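PDB 4OHF: cytosolic IMP-GMP specific 5'-nucleotidase from Legionella pneumophila subsp. pneumophila, which probably hydrolyses the 5'-phosphate of purine nucleoside monophosphates such as IMP and GMP, as a magnesium-dependent nucleotidase of the HAD superfamily. Local coordinates for residues A245-P248 / R249-D253; D308-R311 / L312-C316; E353-Q356 / K357-L361. All coordinates share one frame; numbering follows the deposited sequence.

Interaction 1: residues A245-P248 / R249-D253. With PO4 (phosphate ion), chain H.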
loop_
_atom_site.group_PDB
_atom_site.type_symbol
_atom_site.label_atom_id
_atom_site.label_comp_id
_atom_site.label_asym_id
_atom_site.label_seq_id
_atom_site.Cartn_x
_atom_site.Cartn_y
_atom_site.Cartn_z
ATOM N N ALA B 245 -8.190 25.319 -12.000
ATOM C CA ALA B 245 -8.819 24.020 -12.121
ATOM C C ALA B 245 -8.296 23.028 -11.112
ATOM O O ALA B 245 -9.017 22.144 -10.673
ATOM C CB ALA B 245 -8.630 23.480 -13.529
ATOM N N ASN B 246 -7.036 23.184 -10.748
ATOM C CA ASN B 246 -6.407 22.291 -9.790
ATOM C C ASN B 246 -6.313 20.855 -10.339
ATOM O O ASN B 246 -6.747 19.890 -9.702
ATOM C CB ASN B 246 -7.174 22.321 -8.460
ATOM C CG ASN B 246 -6.355 21.791 -7.293
ATOM O OD1 ASN B 246 -6.823 21.784 -6.160
ATOM N ND2 ASN B 246 -5.124 21.349 -7.562
ATOM N N LYS B 247 -5.756 20.729 -11.536
ATOM C CA LYS B 247 -5.549 19.425 -12.142
ATOM C C LYS B 247 -4.293 18.863 -11.457
ATOM O O LYS B 247 -3.430 19.619 -11.002
ATOM C CB LYS B 247 -5.305 19.581 -13.644
ATOM C CG LYS B 247 -6.507 20.077 -14.424
ATOM C CD LYS B 247 -6.135 20.447 -15.868
ATOM C CE LYS B 247 -5.195 21.667 -15.895
ATOM N NZ LYS B 247 -4.801 22.085 -17.270
ATOM N N PRO B 248 -4.148 17.538 -11.408
ATOM C CA PRO B 248 -5.044 16.515 -11.941
ATOM C C PRO B 248 -6.291 16.268 -11.103
ATOM O O PRO B 248 -7.276 15.698 -11.598
ATOM C CB PRO B 248 -4.151 15.285 -11.992
ATOM C CG PRO B 248 -3.317 15.467 -10.759
ATOM C CD PRO B 248 -2.940 16.933 -10.827
ATOM N N ARG B 249 -6.254 16.681 -9.841
ATOM C CA ARG B 249 -7.385 16.454 -8.947
ATOM C C ARG B 249 -8.722 16.870 -9.529
ATOM O O ARG B 249 -9.754 16.295 -9.176
ATOM C CB ARG B 249 -7.151 17.122 -7.587
ATOM C CG ARG B 249 -6.231 16.313 -6.688
ATOM C CD ARG B 249 -6.288 16.765 -5.241
ATOM N NE ARG B 249 -5.640 18.049 -5.048
ATOM C CZ ARG B 249 -5.389 18.589 -3.861
ATOM N NH1 ARG B 249 -4.782 19.773 -3.796
ATOM N NH2 ARG B 249 -5.739 17.954 -2.747
ATOM N N PHE B 250 -8.726 17.857 -10.418
ATOM C CA PHE B 250 -9.985 18.263 -11.032
ATOM C C PHE B 250 -10.653 17.049 -11.703
ATOM O O PHE B 250 -11.873 16.895 -11.676
ATOM C CB PHE B 250 -9.759 19.321 -12.105
ATOM C CG PHE B 250 -10.994 19.624 -12.930
ATOM C CD1 PHE B 250 -11.821 20.708 -12.613
ATOM C CD2 PHE B 250 -11.343 18.814 -14.008
ATOM C CE1 PHE B 250 -12.975 20.980 -13.356
ATOM C CE2 PHE B 250 -12.486 19.073 -14.751
ATOM C CZ PHE B 250 -13.308 20.165 -14.420
ATOM N N PHE B 251 -9.841 16.203 -12.322
ATOM C CA PHE B 251 -10.331 15.032 -13.022
ATOM C C PHE B 251 -10.877 13.920 -12.131
ATOM O O PHE B 251 -11.877 13.305 -12.467
ATOM C CB PHE B 251 -9.220 14.458 -13.907
ATOM C CG PHE B 251 -8.760 15.390 -14.977
ATOM C CD1 PHE B 251 -7.496 15.969 -14.923
ATOM C CD2 PHE B 251 -9.596 15.707 -16.039
ATOM C CE1 PHE B 251 -7.072 16.851 -15.913
ATOM C CE2 PHE B 251 -9.188 16.584 -17.031
ATOM C CZ PHE B 251 -7.919 17.159 -16.969
ATOM N N TYR B 252 -10.238 13.664 -10.994
ATOM C CA TYR B 252 -10.690 12.571 -10.139
ATOM C C TYR B 252 -11.197 12.922 -8.748
ATOM O O TYR B 252 -11.839 12.092 -8.099
ATOM C CB TYR B 252 -9.576 11.522 -10.005
ATOM C CG TYR B 252 -8.281 12.062 -9.439
ATOM C CD1 TYR B 252 -7.168 12.270 -10.263
ATOM C CD2 TYR B 252 -8.159 12.345 -8.083
ATOM C CE1 TYR B 252 -5.964 12.742 -9.746
ATOM C CE2 TYR B 252 -6.953 12.822 -7.550
ATOM C CZ TYR B 252 -5.863 13.016 -8.393
ATOM O OH TYR B 252 -4.678 13.486 -7.884
ATOM N N ASP B 253 -10.908 14.128 -8.277
ATOM C CA ASP B 253 -11.353 14.526 -6.950
ATOM C C ASP B 253 -12.784 15.061 -6.976
ATOM O O ASP B 253 -13.496 14.880 -7.963
ATOM C CB ASP B 253 -10.393 15.559 -6.382
ATOM C CG ASP B 253 -10.215 15.415 -4.891
ATOM O OD1 ASP B 253 -9.062 15.523 -4.399
ATOM O OD2 ASP B 253 -11.244 15.190 -4.213
HETATM P P PO4 H . -2.568 25.410 -17.488
HETATM O O1 PO4 H . -1.912 26.290 -16.484
HETATM O O2 PO4 H . -1.546 24.680 -18.266
HETATM O O3 PO4 H . -3.389 26.239 -18.412
HETATM O O4 PO4 H . -3.428 24.424 -16.787
#
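The aliphatic part of Lys247 crosses the Phe251 side chain at a slant, touching it at CE1 and CZ. Its CG is 3.6 Å from Phe251 CE1. The Lys247 chain then bends at chi3 (-66°), which carries NZ to the magnesium site. There Lys247 NZ donates to phosphate O4 at 2.8 Å. The phosphate probably comes from the crystallisation liquor. It is also held by Thr209 OG1 and by the backbone N of Asp25 and Asn210. Lys247 NZ further bonds Leu208 O and Tyr300 OH, with a weak bond to the magnesium ligand Asp23. This is the loop after strand 240-243 of a HAD-type fold, a position consistent with the lysine of HAD motif III. Pro248, after a cis peptide bond, lies side by side with Tyr252, and the two point the same way. Pro248 CB is 3.8 Å from Tyr252 CE1, and Pro248 CG is 3.7 Å from Tyr252 OH. The turn into the short helix is closed by Phe250 N to Asn246 O at 2.9 Å and Phe251 N to Pro248 O at 2.7 Å. The Asn246 amide stands 85° to the Arg249 guanidinium, with Asn246 OD1 3.7 Å from Arg249 NH1. The guanidinium finds its polar partners, Asn254 and Asp253, on the second subunit.

Interaction 2: residues D308-R311 / L312-C316. With PO4 (phosphate ion), chain I.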
loop_
_atom_site.group_PDB
_atom_site.type_symbol
_atom_site.label_atom_id
_atom_site.label_comp_id
_atom_site.label_asym_id
_atom_site.label_seq_id
_atom_site.Cartn_x
_atom_site.Cartn_y
_atom_site.Cartn_z
ATOM N N ASP B 308 0.235 10.079 -12.220
ATOM C CA ASP B 308 -0.331 8.741 -12.394
ATOM C C ASP B 308 -1.443 8.640 -13.430
ATOM O O ASP B 308 -2.559 9.119 -13.219
ATOM C CB ASP B 308 -0.838 8.200 -11.058
ATOM C CG ASP B 308 -1.352 6.773 -11.169
ATOM O OD1 ASP B 308 -0.621 5.916 -11.715
ATOM O OD2 ASP B 308 -2.483 6.505 -10.708
ATOM N N ILE B 309 -1.120 7.980 -14.539
ATOM C CA ILE B 309 -2.039 7.797 -15.652
ATOM C C ILE B 309 -3.207 6.886 -15.287
ATOM O O ILE B 309 -4.326 7.080 -15.749
ATOM C CB ILE B 309 -1.289 7.201 -16.871
ATOM C CG1 ILE B 309 -0.013 8.008 -17.143
ATOM C CG2 ILE B 309 -2.185 7.211 -18.096
ATOM C CD1 ILE B 309 0.805 7.512 -18.328
ATOM N N LEU B 310 -2.941 5.896 -14.447
ATOM C CA LEU B 310 -3.962 4.941 -14.028
ATOM C C LEU B 310 -5.069 5.563 -13.177
ATOM O O LEU B 310 -6.250 5.489 -13.529
ATOM C CB LEU B 310 -3.295 3.779 -13.272
ATOM C CG LEU B 310 -4.120 2.586 -12.751
ATOM C CD1 LEU B 310 -4.693 2.908 -11.361
ATOM C CD2 LEU B 310 -5.225 2.223 -13.758
ATOM N N ARG B 311 -4.688 6.172 -12.058
ATOM C CA ARG B 311 -5.660 6.799 -11.169
ATOM C C ARG B 311 -6.521 7.815 -11.909
ATOM O O ARG B 311 -7.694 7.995 -11.589
ATOM C CB ARG B 311 -4.936 7.476 -10.001
ATOM C CG ARG B 311 -5.809 8.372 -9.150
ATOM C CD ARG B 311 -5.069 8.787 -7.885
ATOM N NE ARG B 311 -5.866 9.641 -7.002
ATOM C CZ ARG B 311 -7.171 9.496 -6.783
ATOM N NH1 ARG B 311 -7.856 8.533 -7.388
ATOM N NH2 ARG B 311 -7.796 10.304 -5.938
ATOM N N LEU B 312 -5.935 8.463 -12.912
ATOM C CA LEU B 312 -6.639 9.468 -13.693
ATOM C C LEU B 312 -7.579 8.879 -14.749
ATOM O O LEU B 312 -8.726 9.304 -14.862
ATOM C CB LEU B 312 -5.628 10.402 -14.350
ATOM C CG LEU B 312 -6.160 11.745 -14.848
ATOM C CD1 LEU B 312 -4.983 12.672 -15.092
ATOM C CD2 LEU B 312 -6.986 11.555 -16.113
ATOM N N LYS B 313 -7.102 7.914 -15.528
ATOM C CA LYS B 313 -7.947 7.308 -16.550
ATOM C C LYS B 313 -8.968 6.373 -15.901
ATOM O O LYS B 313 -9.935 5.963 -16.539
ATOM C CB LYS B 313 -7.107 6.522 -17.575
ATOM C CG LYS B 313 -6.033 7.332 -18.294
ATOM C CD LYS B 313 -6.600 8.391 -19.235
ATOM C CE LYS B 313 -7.166 7.775 -20.493
ATOM N NZ LYS B 313 -7.871 8.789 -21.323
ATOM N N LYS B 314 -8.761 6.048 -14.629
ATOM C CA LYS B 314 -9.668 5.151 -13.913
ATOM C C LYS B 314 -10.908 5.853 -13.360
ATOM O O LYS B 314 -12.010 5.311 -13.405
ATOM C CB LYS B 314 -8.933 4.465 -12.757
ATOM C CG LYS B 314 -9.781 3.452 -12.003
ATOM C CD LYS B 314 -9.112 2.953 -10.723
ATOM C CE LYS B 314 -9.148 4.003 -9.615
ATOM N NZ LYS B 314 -8.490 3.527 -8.358
ATOM N N ASP B 315 -10.728 7.060 -12.842
ATOM C CA ASP B 315 -11.843 7.791 -12.256
ATOM C C ASP B 315 -12.397 8.904 -13.120
ATOM O O ASP B 315 -13.267 9.645 -12.675
ATOM C CB ASP B 315 -11.426 8.394 -10.917
ATOM C CG ASP B 315 -10.896 7.363 -9.951
ATOM O OD1 ASP B 315 -10.219 7.769 -8.981
ATOM O OD2 ASP B 315 -11.163 6.158 -10.158
ATOM N N CYS B 316 -11.903 9.050 -14.343
ATOM C CA CYS B 316 -12.410 10.118 -15.180
ATOM C C CYS B 316 -13.322 9.608 -16.284
ATOM O O CYS B 316 -14.547 9.728 -16.183
ATOM C CB CYS B 316 -11.265 10.921 -15.778
ATOM S SG CYS B 316 -11.823 12.451 -16.538
HETATM P P PO4 I . -8.096 7.645 -24.349
HETATM O O1 PO4 I . -8.771 8.938 -24.625
HETATM O O2 PO4 I . -6.633 7.864 -24.232
HETATM O O3 PO4 I . -8.366 6.700 -25.460
HETATM O O4 PO4 I . -8.610 7.070 -23.084
#
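Arg311 and Asp315 are joined by a salt bridge one helical turn apart. Arg311 NH1 is 3.0 Å from Asp315 OD1, which approaches the edge of the guanidinium near its plane. The carboxylate plane is turned 79° from the guanidinium, and one oxygen makes the close contact. The Arg311 chain is extended from CG to NE, with CG anti to the backbone N (chi1 169°), carrying the guanidinium to Asp315. It also makes a cation-pi contact with Tyr252. On another side, Ile309 and Lys313 run side by side, with Ile309 CG2 3.9 Å from Lys313 CG. Lys313 N bonds Ile309 O at 2.9 Å. Bends at chi2 and chi3 direct Lys313 NZ to Thr320 OG1 and, at 2.6 Å, to O4 of a phosphate probably from the crystallisation liquor. Helix 309-315 belongs to the beta-alpha-beta unit between strands 298-302 and 319-323. Asp308 holds the N-cap position; its capping bond to Arg311 N is doubtful, as OD2 sits too close to a neighbour. Ile309 packs on helix 418-426, close to the GMP-binding Tyr421. Arg10, Arg319 and Thr320 N also bond the phosphate, as does Tyr113 of the third subunit. Such a cluster suits an anion, whose charge would probably favour a protonated Lys313.

Interaction 3: residues E353-Q356 / K357-L361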
loop_
_atom_site.group_PDB
_atom_site.type_symbol
_atom_site.label_atom_id
_atom_site.label_comp_id
_atom_site.label_asym_id
_atom_site.label_seq_id
_atom_site.Cartn_x
_atom_site.Cartn_y
_atom_site.Cartn_z
ATOM N N GLU B 353 22.816 -11.436 -41.806
ATOM C CA GLU B 353 22.972 -12.380 -42.908
ATOM C C GLU B 353 24.222 -13.198 -42.625
ATOM O O GLU B 353 24.209 -14.431 -42.627
ATOM C CB GLU B 353 23.164 -11.628 -44.227
ATOM C CG GLU B 353 21.917 -11.491 -45.075
ATOM C CD GLU B 353 21.708 -12.681 -46.005
ATOM O OE1 GLU B 353 20.644 -12.737 -46.671
ATOM O OE2 GLU B 353 22.615 -13.548 -46.071
ATOM N N LEU B 354 25.308 -12.479 -42.383
ATOM C CA LEU B 354 26.590 -13.086 -42.090
ATOM C C LEU B 354 26.515 -13.923 -40.828
ATOM O O LEU B 354 27.061 -15.018 -40.762
ATOM C CB LEU B 354 27.650 -11.993 -41.930
ATOM C CG LEU B 354 27.953 -11.198 -43.204
ATOM C CD1 LEU B 354 28.907 -10.048 -42.885
ATOM C CD2 LEU B 354 28.561 -12.120 -44.248
ATOM N N GLU B 355 25.818 -13.415 -39.826
ATOM C CA GLU B 355 25.722 -14.126 -38.566
ATOM C C GLU B 355 24.988 -15.465 -38.655
ATOM O O GLU B 355 25.402 -16.437 -38.031
ATOM C CB GLU B 355 25.069 -13.223 -37.521
ATOM C CG GLU B 355 25.280 -13.692 -36.097
ATOM C CD GLU B 355 25.766 -12.579 -35.193
ATOM O OE1 GLU B 355 26.816 -11.971 -35.518
ATOM O OE2 GLU B 355 25.101 -12.317 -34.162
ATOM N N GLN B 356 23.913 -15.519 -39.437
ATOM C CA GLN B 356 23.134 -16.745 -39.580
ATOM C C GLN B 356 23.985 -17.807 -40.260
ATOM O O GLN B 356 24.117 -18.924 -39.765
ATOM C CB GLN B 356 21.876 -16.486 -40.416
ATOM C CG GLN B 356 20.699 -17.427 -40.139
ATOM C CD GLN B 356 20.106 -17.234 -38.735
ATOM O OE1 GLN B 356 20.631 -17.761 -37.742
ATOM N NE2 GLN B 356 19.015 -16.464 -38.650
ATOM N N LYS B 357 24.561 -17.441 -41.399
ATOM C CA LYS B 357 25.413 -18.345 -42.159
ATOM C C LYS B 357 26.503 -18.908 -41.242
ATOM O O LYS B 357 26.788 -20.117 -41.258
ATOM C CB LYS B 357 26.044 -17.584 -43.334
ATOM C CG LYS B 357 26.885 -18.439 -44.275
ATOM C CD LYS B 357 27.645 -17.576 -45.287
ATOM C CE LYS B 357 26.712 -16.758 -46.188
ATOM N NZ LYS B 357 25.976 -17.596 -47.182
ATOM N N TYR B 358 27.091 -18.015 -40.442
ATOM C CA TYR B 358 28.154 -18.352 -39.497
ATOM C C TYR B 358 27.671 -19.319 -38.417
ATOM O O TYR B 358 28.336 -20.299 -38.112
ATOM C CB TYR B 358 28.687 -17.071 -38.846
ATOM C CG TYR B 358 29.721 -17.305 -37.763
ATOM C CD1 TYR B 358 31.063 -17.489 -38.078
ATOM C CD2 TYR B 358 29.343 -17.385 -36.425
ATOM C CE1 TYR B 358 32.004 -17.747 -37.081
ATOM C CE2 TYR B 358 30.270 -17.647 -35.424
ATOM C CZ TYR B 358 31.597 -17.825 -35.753
ATOM O OH TYR B 358 32.513 -18.081 -34.754
ATOM N N VAL B 359 26.519 -19.033 -37.825
ATOM C CA VAL B 359 25.952 -19.904 -36.791
ATOM C C VAL B 359 25.799 -21.332 -37.329
ATOM O O VAL B 359 26.272 -22.299 -36.730
ATOM C CB VAL B 359 24.554 -19.381 -36.328
ATOM C CG1 VAL B 359 23.831 -20.433 -35.485
ATOM C CG2 VAL B 359 24.734 -18.110 -35.515
ATOM N N ASP B 360 25.141 -21.440 -38.476
ATOM C CA ASP B 360 24.891 -22.722 -39.108
ATOM C C ASP B 360 26.156 -23.447 -39.552
ATOM O O ASP B 360 26.261 -24.668 -39.403
ATOM C CB ASP B 360 23.905 -22.518 -40.265
ATOM C CG ASP B 360 22.530 -22.008 -39.770
ATOM O OD1 ASP B 360 21.756 -21.425 -40.579
ATOM O OD2 ASP B 360 22.224 -22.197 -38.561
ATOM N N LEU B 361 27.121 -22.712 -40.083
ATOM C CA LEU B 361 28.358 -23.356 -40.487
ATOM C C LEU B 361 29.072 -23.944 -39.266
ATOM O O LEU B 361 29.590 -25.066 -39.317
ATOM C CB LEU B 361 29.278 -22.370 -41.207
ATOM C CG LEU B 361 29.205 -22.459 -42.731
ATOM C CD1 LEU B 361 30.292 -21.592 -43.351
ATOM C CD2 LEU B 361 29.381 -23.907 -43.165
#
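Glu353 and Lys357 stand one turn apart on the long helix 338-367, which packs against helix 374-399 as one arm of a helical hairpin. Lys357 N donates to Glu353 O at 3.3 Å with an almost straight N-H...O angle of 175°. The charged ends do not meet: Glu353 OE2 is 5.4 Å from Lys357 NZ. Any attraction between them is therefore probably modest. Leu354 comes next, and its carbonyl O accepts from Tyr358 N at 3.0 Å. Both side chains reach the partner helix, Leu354 at Gln383 and Ile384, Tyr358 at Leu380. Tyr358 also packs on Arg15 of the third subunit. Glu355 O accepts from Val359 N at 2.8 Å. The CG2 branch of Val359, beside its own backbone N, lies on the side of the Glu355 carbonyl. The Glu355 carboxylate turns outward and forms a salt bridge with Arg447 of the third subunit, while Val359 packs on Ser441 of that subunit. Gln356 bends at chi2 (67°). Its amide plane and that of the Asp360 carboxylate are 12° apart, but the groups neither stack nor bond. Asp360 N instead bonds Gln356 O at 3.0 Å, and the nearest side-chain approach is Gln356 CG to Asp360 OD1 at 4.2 Å.

Overall arrangement
The three contacts follow one another along the chain, with no nesting or crossing. Each is local and spans one continuous run of residues. Interaction 1 closes the turn between strand 240-243 and the short helix 249-252, beside the magnesium site. Interaction 2 lies further on, in the helix between strands 298-302 and 319-323. The two touch in the HAD-type core, their centres about 11 Å apart. Tyr252, Phe251 and Pro248 meet Arg311, Asp315, Cys316 and Leu312, tying the two helices together. Interaction 3 is remote, on the long helix 338-367, its centre about 49 Å from that of interaction 2. Interactions 2 and 3 both touch the third subunit, whereas interaction 1 reaches the second.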